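Local coordinates for protein aromatic-ring-hydroxylating dioxygenase beta subunit (Catenulispora acidiphila, PDB 6VW4) that is of unknown function but binds a polyketide-type benzoisochromene acid in the pocket of an NTF2-like fold, and may act as a dioxygenase, at residues A[13-18]-A[81-86]; A[33-38]-A[53-58]; A[96-101]-A[122-127]. One frame throughout, in Å; residues are numbered along the deposited sequence.

Contact 1. Residues A[13-18]-A[81-86]; sequences EVQQHQ and TMLAID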
loop_
_atom_site.group_PDB
_atom_site.type_symbol
_atom_site.label_atom_id
_atom_site.label_comp_id
_atom_site.label_asym_id
_atom_site.label_seq_id
_atom_site.Cartn_x
_atom_site.Cartn_y
_atom_site.Cartn_z
ATOM N N GLU A 13 8.410 4.960 11.608
ATOM C CA GLU A 13 9.426 3.991 12.014
ATOM C C GLU A 13 8.911 2.552 11.893
ATOM O O GLU A 13 9.652 1.655 11.479
ATOM C CB GLU A 13 9.866 4.294 13.449
ATOM C CG GLU A 13 11.280 3.843 13.770
ATOM C CD GLU A 13 11.648 3.929 15.256
ATOM O OE1 GLU A 13 10.963 4.613 16.047
ATOM O OE2 GLU A 13 12.642 3.271 15.624
ATOM N N VAL A 14 7.644 2.302 12.254
ATOM C CA VAL A 14 7.092 0.946 12.091
ATOM C C VAL A 14 7.034 0.554 10.608
ATOM O O VAL A 14 7.426 -0.562 10.225
ATOM C CB VAL A 14 5.711 0.819 12.746
ATOM C CG1 VAL A 14 5.086 -0.568 12.361
ATOM C CG2 VAL A 14 5.815 0.999 14.263
ATOM N N GLN A 15 6.582 1.472 9.750
ATOM C CA GLN A 15 6.537 1.171 8.320
ATOM C C GLN A 15 7.928 0.860 7.775
ATOM O O GLN A 15 8.095 -0.071 6.975
ATOM C CB GLN A 15 5.945 2.337 7.546
ATOM C CG GLN A 15 4.569 2.714 7.915
ATOM C CD GLN A 15 4.164 4.023 7.243
ATOM O OE1 GLN A 15 4.550 5.132 7.670
ATOM N NE2 GLN A 15 3.415 3.906 6.177
ATOM N N GLN A 16 8.944 1.632 8.202
ATOM C CA GLN A 16 10.309 1.400 7.736
ATOM C C GLN A 16 10.801 0.032 8.178
ATOM O O GLN A 16 11.455 -0.692 7.405
ATOM C CB GLN A 16 11.242 2.497 8.260
ATOM C CG GLN A 16 12.740 2.187 8.121
ATOM C CD GLN A 16 13.356 2.774 6.835
ATOM O OE1 GLN A 16 12.655 3.357 6.010
ATOM N NE2 GLN A 16 14.666 2.609 6.666
ATOM N N HIS A 17 10.545 -0.304 9.442
ATOM C CA HIS A 17 10.947 -1.595 9.989
ATOM C C HIS A 17 10.222 -2.724 9.267
ATOM O O HIS A 17 10.830 -3.719 8.882
ATOM C CB HIS A 17 10.632 -1.600 11.504
ATOM C CG HIS A 17 10.809 -2.924 12.177
ATOM N ND1 HIS A 17 12.050 -3.438 12.507
ATOM C CD2 HIS A 17 9.893 -3.829 12.616
ATOM C CE1 HIS A 17 11.887 -4.618 13.082
ATOM N NE2 HIS A 17 10.590 -4.866 13.185
ATOM N N GLN A 18 8.909 -2.589 9.054
ATOM C CA GLN A 18 8.207 -3.667 8.345
ATOM C C GLN A 18 8.728 -3.828 6.927
ATOM O O GLN A 18 8.914 -4.952 6.451
ATOM C CB GLN A 18 6.705 -3.422 8.346
ATOM C CG GLN A 18 6.103 -3.613 9.745
ATOM C CD GLN A 18 4.673 -3.214 9.793
ATOM O OE1 GLN A 18 4.245 -2.372 9.008
ATOM N NE2 GLN A 18 3.911 -3.809 10.714
ATOM N N THR A 81 -0.508 -2.755 3.846
ATOM C CA THR A 81 -1.214 -1.466 3.853
ATOM C C THR A 81 -2.068 -1.346 5.119
ATOM O O THR A 81 -2.218 -2.308 5.876
ATOM C CB THR A 81 -2.114 -1.306 2.612
ATOM O OG1 THR A 81 -3.100 -2.351 2.613
ATOM C CG2 THR A 81 -1.318 -1.335 1.316
ATOM N N MET A 82 -2.684 -0.182 5.304
ATOM C CA MET A 82 -3.712 0.030 6.320
ATOM C C MET A 82 -3.166 -0.152 7.720
ATOM O O MET A 82 -3.734 -0.852 8.535
ATOM C CB MET A 82 -4.938 -0.853 6.064
ATOM C CG MET A 82 -5.472 -0.628 4.558
ATOM S SD MET A 82 -5.917 1.043 3.919
ATOM C CE MET A 82 -7.253 1.597 4.961
ATOM N N LEU A 83 -2.067 0.521 8.009
ATOM C CA LEU A 83 -1.440 0.352 9.317
ATOM C C LEU A 83 -2.137 1.244 10.345
ATOM O O LEU A 83 -2.304 2.445 10.114
ATOM C CB LEU A 83 0.051 0.698 9.282
ATOM C CG LEU A 83 0.808 0.780 10.636
ATOM C CD1 LEU A 83 0.903 -0.633 11.200
ATOM C CD2 LEU A 83 2.214 1.349 10.442
ATOM N N ALA A 84 -2.546 0.665 11.480
ATOM C CA ALA A 84 -2.978 1.449 12.644
ATOM C C ALA A 84 -2.173 1.012 13.867
ATOM O O ALA A 84 -1.987 -0.185 14.091
ATOM C CB ALA A 84 -4.485 1.292 12.896
ATOM N N ILE A 85 -1.614 1.961 14.610
ATOM C CA ILE A 85 -0.797 1.623 15.772
ATOM C C ILE A 85 -1.526 2.063 17.046
ATOM O O ILE A 85 -2.398 2.946 17.032
ATOM C CB ILE A 85 0.611 2.245 15.714
ATOM C CG1 ILE A 85 0.487 3.768 15.707
ATOM C CG2 ILE A 85 1.416 1.719 14.544
ATOM C CD1 ILE A 85 1.852 4.492 15.718
ATOM N N ASP A 86 -1.182 1.407 18.158
ATOM C CA ASP A 86 -1.731 1.729 19.479
ATOM C C ASP A 86 -0.710 1.407 20.576
ATOM O O ASP A 86 0.077 0.453 20.469
ATOM C CB ASP A 86 -3.040 0.971 19.737
#
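Leu83 CD2 is the methyl on which helix 13-18 rests: CG of Gln15 lies 3.7 Å from Leu83 CD2, and Val14 CG1 meets the same methyl at 4.0 Å. Leu83 thus pushes one branch between two consecutive helix residues, its long axis oblique to both side chains. Its CG stands anti to the backbone N (chi1 171°), which carries the isobutyl group out from the strand toward the helix. Val14 uses both methyls: while CG1 faces Leu83, its CG2 barely meets Ile85, 4.5 Å from Ile85 CG2. Gln15 contributes aliphatic stem rather than amide. Gln18 also heads toward the strand from its CB, but its OE1 comes no nearer than 4.4 Å to Leu83 CD1, and no hydrogen bond joins the two segments. The interface is therefore thin and apolar, with 161 Å² buried in total.

This is the packing of the N-terminal helix on the curved sheet of the NTF2-like, SnoaL-type alpha+beta fold. The axes of the two short segments pass 10.4 Å apart, and their directions differ by 126°, so the helix slants over strand 81-86, partly opposed to it in direction.

Behind the first shell, Val14 also packs on Leu132 of strand 132-139, and Leu83 on Ala98 of the adjoining strand. The amide of Gln18 is directed by its NE2 bond to Asp122 OD2, and Tyr11 OH bonds Leu83 O, tying the strand backbone to the same helix. The second subunit also reaches this contact: Gln15 packs on Gln15 of the second subunit, and Ile85 O accepts a hydrogen bond from Gln16 NE2 of that same neighbour.

Contact 2. Residues A[33-38]-A[53-58]; sequences YADTFT and IGREAI. With SDN ([(3S)-9-hydroxy-1-methyl-10-oxo-4,10-dihydro-3H-benzo[g]isochromen-3-yl]acetic acid), chain C.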
loop_
_atom_site.group_PDB
_atom_site.type_symbol
_atom_site.label_atom_id
_atom_site.label_comp_id
_atom_site.label_asym_id
_atom_site.label_seq_id
_atom_site.Cartn_x
_atom_site.Cartn_y
_atom_site.Cartn_z
ATOM N N TYR A 33 15.765 -11.884 8.422
ATOM C CA TYR A 33 14.385 -11.661 8.812
ATOM C C TYR A 33 14.188 -12.047 10.257
ATOM O O TYR A 33 13.547 -11.311 11.013
ATOM C CB TYR A 33 13.428 -12.434 7.904
ATOM C CG TYR A 33 11.970 -12.468 8.347
ATOM C CD1 TYR A 33 11.136 -11.412 8.082
ATOM C CD2 TYR A 33 11.436 -13.560 9.016
ATOM C CE1 TYR A 33 9.815 -11.423 8.437
ATOM C CE2 TYR A 33 10.098 -13.570 9.403
ATOM C CZ TYR A 33 9.295 -12.494 9.074
ATOM O OH TYR A 33 7.971 -12.430 9.412
ATOM N N ALA A 34 14.728 -13.201 10.662
ATOM C CA ALA A 34 14.552 -13.630 12.050
ATOM C C ALA A 34 15.252 -12.683 13.017
ATOM O O ALA A 34 14.796 -12.518 14.144
ATOM C CB ALA A 34 15.057 -15.064 12.250
ATOM N N ASP A 35 16.328 -12.033 12.589
ATOM C CA ASP A 35 17.007 -11.068 13.446
ATOM C C ASP A 35 16.238 -9.770 13.636
ATOM O O ASP A 35 16.717 -8.896 14.373
ATOM C CB ASP A 35 18.391 -10.698 12.879
ATOM C CG ASP A 35 19.416 -11.831 13.026
ATOM O OD1 ASP A 35 19.150 -12.787 13.792
ATOM O OD2 ASP A 35 20.469 -11.775 12.363
ATOM N N THR A 36 15.119 -9.563 12.938
ATOM C CA THR A 36 14.296 -8.393 13.241
ATOM C C THR A 36 13.253 -8.710 14.289
ATOM O O THR A 36 12.494 -7.816 14.704
ATOM C CB THR A 36 13.603 -7.842 11.982
ATOM O OG1 THR A 36 12.569 -8.742 11.573
ATOM C CG2 THR A 36 14.608 -7.647 10.860
ATOM N N PHE A 37 13.160 -9.971 14.677
ATOM C CA PHE A 37 12.339 -10.372 15.810
ATOM C C PHE A 37 13.170 -10.344 17.099
ATOM O O PHE A 37 14.390 -10.409 17.069
ATOM C CB PHE A 37 11.776 -11.772 15.593
ATOM C CG PHE A 37 10.593 -11.847 14.639
ATOM C CD1 PHE A 37 10.759 -11.681 13.280
ATOM C CD2 PHE A 37 9.317 -12.092 15.133
ATOM C CE1 PHE A 37 9.689 -11.787 12.426
ATOM C CE2 PHE A 37 8.241 -12.205 14.281
ATOM C CZ PHE A 37 8.428 -12.059 12.932
ATOM N N THR A 38 12.493 -10.241 18.238
ATOM C CA THR A 38 13.200 -10.413 19.492
ATOM C C THR A 38 13.690 -11.856 19.613
ATOM O O THR A 38 13.212 -12.736 18.899
ATOM C CB THR A 38 12.317 -10.095 20.685
ATOM O OG1 THR A 38 11.186 -10.958 20.674
ATOM C CG2 THR A 38 11.877 -8.660 20.668
ATOM N N ILE A 53 8.786 -20.085 17.598
ATOM C CA ILE A 53 9.142 -19.243 18.738
ATOM C C ILE A 53 10.650 -19.180 18.867
ATOM O O ILE A 53 11.324 -20.212 18.937
ATOM C CB ILE A 53 8.511 -19.728 20.043
ATOM C CG1 ILE A 53 7.057 -20.140 19.775
ATOM C CG2 ILE A 53 8.571 -18.620 21.088
ATOM C CD1 ILE A 53 6.207 -20.225 21.002
ATOM N N GLY A 54 11.177 -17.976 18.886
ATOM C CA GLY A 54 12.599 -17.803 18.796
ATOM C C GLY A 54 13.081 -17.816 17.368
ATOM O O GLY A 54 12.463 -18.396 16.476
ATOM N N ARG A 55 14.234 -17.166 17.178
ATOM C CA ARG A 55 14.798 -16.982 15.849
ATOM C C ARG A 55 15.097 -18.301 15.154
ATOM O O ARG A 55 14.874 -18.427 13.942
ATOM C CB ARG A 55 16.054 -16.127 15.943
ATOM C CG ARG A 55 15.809 -14.785 16.633
ATOM C CD ARG A 55 16.898 -13.780 16.289
ATOM N NE ARG A 55 16.626 -12.453 16.862
ATOM C CZ ARG A 55 17.507 -11.721 17.553
ATOM N NH1 ARG A 55 18.733 -12.174 17.780
ATOM N NH2 ARG A 55 17.158 -10.534 18.035
ATOM N N GLU A 56 15.621 -19.287 15.884
ATOM C CA GLU A 56 15.981 -20.544 15.228
ATOM C C GLU A 56 14.733 -21.255 14.710
ATOM O O GLU A 56 14.740 -21.832 13.612
ATOM C CB GLU A 56 16.772 -21.445 16.192
ATOM N N ALA A 57 13.650 -21.233 15.490
ATOM C CA ALA A 57 12.422 -21.883 15.057
ATOM C C ALA A 57 11.816 -21.141 13.865
ATOM O O ALA A 57 11.263 -21.765 12.948
ATOM C CB ALA A 57 11.439 -21.955 16.223
ATOM N N ILE A 58 11.949 -19.812 13.850
ATOM C CA ILE A 58 11.486 -19.012 12.724
ATOM C C ILE A 58 12.257 -19.380 11.474
ATOM O O ILE A 58 11.669 -19.644 10.420
ATOM C CB ILE A 58 11.625 -17.509 13.043
ATOM C CG1 ILE A 58 10.496 -17.051 13.940
ATOM C CG2 ILE A 58 11.571 -16.616 11.791
ATOM C CD1 ILE A 58 10.746 -15.670 14.590
HETATM O O4 SDN C . 6.053 -12.800 7.345
HETATM C C11 SDN C . 4.737 -12.408 7.092
HETATM C C12 SDN C . 3.826 -13.255 6.461
HETATM C C13 SDN C . 4.296 -14.667 6.043
HETATM O O5 SDN C . 5.411 -15.012 6.259
HETATM C C14 SDN C . 3.313 -15.598 5.358
HETATM C C15 SDN C . 3.767 -17.021 4.955
HETATM O O3 SDN C . 2.726 -18.022 4.914
HETATM C C16 SDN C . 5.240 -17.422 4.790
HETATM C C10 SDN C . 4.336 -11.126 7.428
HETATM C C9 SDN C . 3.026 -10.695 7.169
HETATM C C8 SDN C . 2.115 -11.541 6.556
HETATM C C7 SDN C . 2.509 -12.824 6.190
HETATM C C6 SDN C . 1.481 -13.768 5.485
HETATM C C5 SDN C . 1.958 -15.168 5.100
HETATM C C4 SDN C . 1.010 -16.078 4.456
HETATM C C3 SDN C . 1.444 -17.534 4.380
HETATM C C2 SDN C . 1.556 -17.675 2.872
HETATM C C1 SDN C . 0.572 -18.526 2.097
HETATM O O2 SDN C . -0.383 -19.073 2.695
HETATM O O1 SDN C . 0.752 -18.671 0.852
#
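Phe37 O is gripped by two nitrogens of one guanidinium: Arg55 NH2 donates to Phe37 O over 2.9 Å and Arg55 NE over 3.0 Å. The oxygen lies in the guanidinium plane, at its NE side. NH2 approaches in the carbonyl plane, whereas NE sits above it, 39° out. Arg55 reaches this point with its chain extended from CG to NE, bringing CD to 3.3 Å from Ala34 O. Asp35 OD1 adds only a long, out-of-plane salt bridge to Arg55 NE.

Apart from these polar contacts, Ile58 CD1 sits over one face of the Phe37 ring, a CH-pi contact 4.0 Å from the centroid. Ile58 CG2, anti to the backbone N, meets Ala34 CB at 3.8 Å and the edge of the Tyr33 ring.

With an alanine at Arg55, Phe37 O would probably lose both of its side-chain donors and Asp35 the nearby positive charge, freeing the type I turn from Ala34 to Phe37 to shift against helix 55-68.

Tyr33 directly precedes that turn, and its OH accepts a 2.8 Å hydrogen bond from O4 of the bound SDN. The ligand's phenolic group is thus read by a tyrosine ring whose edge is packed by Ile58, so apolar packing probably helps to position the hydroxyl in the pocket.

Contact 3. Residues A[96-101]-A[122-127]; sequences VQADFY and DVLVRG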
loop_
_atom_site.group_PDB
_atom_site.type_symbol
_atom_site.label_atom_id
_atom_site.label_comp_id
_atom_site.label_asym_id
_atom_site.label_seq_id
_atom_site.Cartn_x
_atom_site.Cartn_y
_atom_site.Cartn_z
ATOM N N VAL A 96 4.473 -1.501 21.320
ATOM C CA VAL A 96 3.461 -0.953 20.424
ATOM C C VAL A 96 2.802 -2.066 19.632
ATOM O O VAL A 96 3.464 -2.979 19.128
ATOM C CB VAL A 96 4.043 0.113 19.476
ATOM C CG1 VAL A 96 5.052 -0.483 18.557
ATOM C CG2 VAL A 96 2.918 0.789 18.693
ATOM N N GLN A 97 1.488 -1.973 19.526
ATOM C CA GLN A 97 0.696 -2.879 18.719
ATOM C C GLN A 97 0.420 -2.274 17.345
ATOM O O GLN A 97 0.021 -1.117 17.247
ATOM C CB GLN A 97 -0.618 -3.185 19.420
ATOM C CG GLN A 97 -1.450 -4.234 18.701
ATOM C CD GLN A 97 -2.767 -4.485 19.403
ATOM O OE1 GLN A 97 -3.800 -3.910 19.055
ATOM N NE2 GLN A 97 -2.738 -5.370 20.388
ATOM N N ALA A 98 0.602 -3.082 16.302
ATOM C CA ALA A 98 0.385 -2.688 14.925
ATOM C C ALA A 98 -0.593 -3.647 14.257
ATOM O O ALA A 98 -0.292 -4.837 14.101
ATOM C CB ALA A 98 1.703 -2.688 14.154
ATOM N N ASP A 99 -1.724 -3.111 13.805
ATOM C CA ASP A 99 -2.705 -3.838 12.995
ATOM C C ASP A 99 -2.638 -3.367 11.549
ATOM O O ASP A 99 -2.644 -2.159 11.282
ATOM C CB ASP A 99 -4.133 -3.633 13.508
ATOM C CG ASP A 99 -4.345 -4.218 14.902
ATOM O OD1 ASP A 99 -3.966 -5.384 15.086
ATOM O OD2 ASP A 99 -4.880 -3.531 15.798
ATOM N N PHE A 100 -2.619 -4.314 10.622
ATOM C CA PHE A 100 -2.489 -3.948 9.232
ATOM C C PHE A 100 -2.944 -5.098 8.340
ATOM O O PHE A 100 -3.270 -6.186 8.803
ATOM C CB PHE A 100 -1.029 -3.526 8.939
ATOM C CG PHE A 100 -0.019 -4.601 9.197
ATOM C CD1 PHE A 100 0.502 -4.809 10.487
ATOM C CD2 PHE A 100 0.417 -5.409 8.170
ATOM C CE1 PHE A 100 1.450 -5.797 10.734
ATOM C CE2 PHE A 100 1.383 -6.436 8.407
ATOM C CZ PHE A 100 1.891 -6.626 9.685
ATOM N N TYR A 101 -2.973 -4.810 7.038
ATOM C CA TYR A 101 -3.359 -5.740 5.992
ATOM C C TYR A 101 -2.110 -6.170 5.249
ATOM O O TYR A 101 -1.192 -5.365 5.011
ATOM C CB TYR A 101 -4.360 -5.107 4.999
ATOM C CG TYR A 101 -5.749 -4.802 5.551
ATOM C CD1 TYR A 101 -6.160 -5.285 6.803
ATOM C CD2 TYR A 101 -6.645 -4.024 4.819
ATOM C CE1 TYR A 101 -7.432 -5.023 7.275
ATOM C CE2 TYR A 101 -7.885 -3.755 5.269
ATOM C CZ TYR A 101 -8.290 -4.281 6.486
ATOM O OH TYR A 101 -9.550 -3.983 6.926
ATOM N N ASP A 122 0.982 -7.184 14.744
ATOM C CA ASP A 122 2.353 -7.202 15.224
ATOM C C ASP A 122 2.392 -6.554 16.603
ATOM O O ASP A 122 1.610 -5.640 16.895
ATOM C CB ASP A 122 3.292 -6.413 14.307
ATOM C CG ASP A 122 3.761 -7.195 13.121
ATOM O OD1 ASP A 122 3.438 -8.406 13.037
ATOM O OD2 ASP A 122 4.477 -6.592 12.285
ATOM N N VAL A 123 3.324 -7.008 17.440
ATOM C CA VAL A 123 3.698 -6.294 18.663
ATOM C C VAL A 123 5.190 -5.990 18.563
ATOM O O VAL A 123 6.003 -6.899 18.334
ATOM C CB VAL A 123 3.385 -7.093 19.929
ATOM C CG1 VAL A 123 3.889 -6.329 21.142
ATOM C CG2 VAL A 123 1.852 -7.358 20.052
ATOM N N LEU A 124 5.547 -4.710 18.677
ATOM C CA LEU A 124 6.932 -4.267 18.578
ATOM C C LEU A 124 7.388 -3.706 19.920
ATOM O O LEU A 124 6.598 -3.127 20.677
ATOM C CB LEU A 124 7.140 -3.188 17.501
ATOM C CG LEU A 124 6.861 -3.758 16.091
ATOM C CD1 LEU A 124 5.503 -3.273 15.616
ATOM C CD2 LEU A 124 7.837 -3.367 15.054
ATOM N N VAL A 125 8.679 -3.888 20.185
ATOM C CA VAL A 125 9.371 -3.352 21.340
ATOM C C VAL A 125 10.650 -2.703 20.827
ATOM O O VAL A 125 11.056 -2.882 19.679
ATOM C CB VAL A 125 9.711 -4.421 22.405
ATOM C CG1 VAL A 125 8.472 -4.994 22.995
ATOM C CG2 VAL A 125 10.544 -5.502 21.823
ATOM N N ARG A 126 11.265 -1.912 21.684
ATOM C CA ARG A 126 12.527 -1.270 21.363
ATOM C C ARG A 126 13.661 -2.052 22.010
ATOM O O ARG A 126 13.566 -2.449 23.172
ATOM C CB ARG A 126 12.511 0.182 21.827
ATOM C CG ARG A 126 13.203 1.065 20.862
ATOM C CD ARG A 126 12.965 2.489 21.221
ATOM N NE ARG A 126 11.787 3.062 20.583
ATOM C CZ ARG A 126 11.707 3.352 19.293
ATOM N NH1 ARG A 126 12.732 3.080 18.500
ATOM N NH2 ARG A 126 10.583 3.889 18.800
ATOM N N GLY A 127 14.710 -2.302 21.247
ATOM C CA GLY A 127 15.886 -2.949 21.780
ATOM C C GLY A 127 16.817 -1.998 22.536
ATOM O O GLY A 127 16.574 -0.791 22.679
#
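Val96 and Leu124 lie side by side and point the same way, Val96 CG1 touching Leu124 CB at 3.6 Å, in the antiparallel hairpin of strands 96-108 and 111-126. Val96 pairs with Leu124 and Ala98 with Asp122 as hydrogen-bonded pairs; Gln97 and Val123 form the non-hydrogen-bonded pair between them. Four backbone bonds fix this register, among them Leu124 N to Val96 O at 2.7 Å.

Val96, Ala98, Asp122 and Leu124 share the sheet face that meets helix 8-26, where Leu124 packs on His17 and Val96 on Leu10. Gln97 and Val123 take the other face. Leu124 CD1 comes to 4.1 Å from Ala98 CB.

Farther along, the Phe100 ring meets the Asp122 carboxylate, the two planes 70° apart. The ring swings there because its CG stands between the backbone N and the carbonyl carbon (chi1 60°). The buried carboxylate has a salt bridge from OD2 to Arg137. Asp122 CG lies in the plane of the Phe100 ring at its edge, 3.6 Å from Phe100 CE1.

Along the chain, contact 2 is nested within the loop closed by contact 1, and contact 3 follows both. Contacts 1 and 3 are neighbours, their centres about 7 Å apart: strands 75-86 and 96-108 lie next to each other in the one mixed sheet, joined by the backbone pair Ala84 N to Asp99 O at 2.8 Å. Contact 2 stands apart, its centre about 19 Å from that of contact 1 and about 15 Å from that of contact 3, yet Thr36 touches His17 and Thr38 touches Val125. Contacts 1 and 3 also both touch the second subunit, while contact 2 supplies Tyr33 to the ligand pocket.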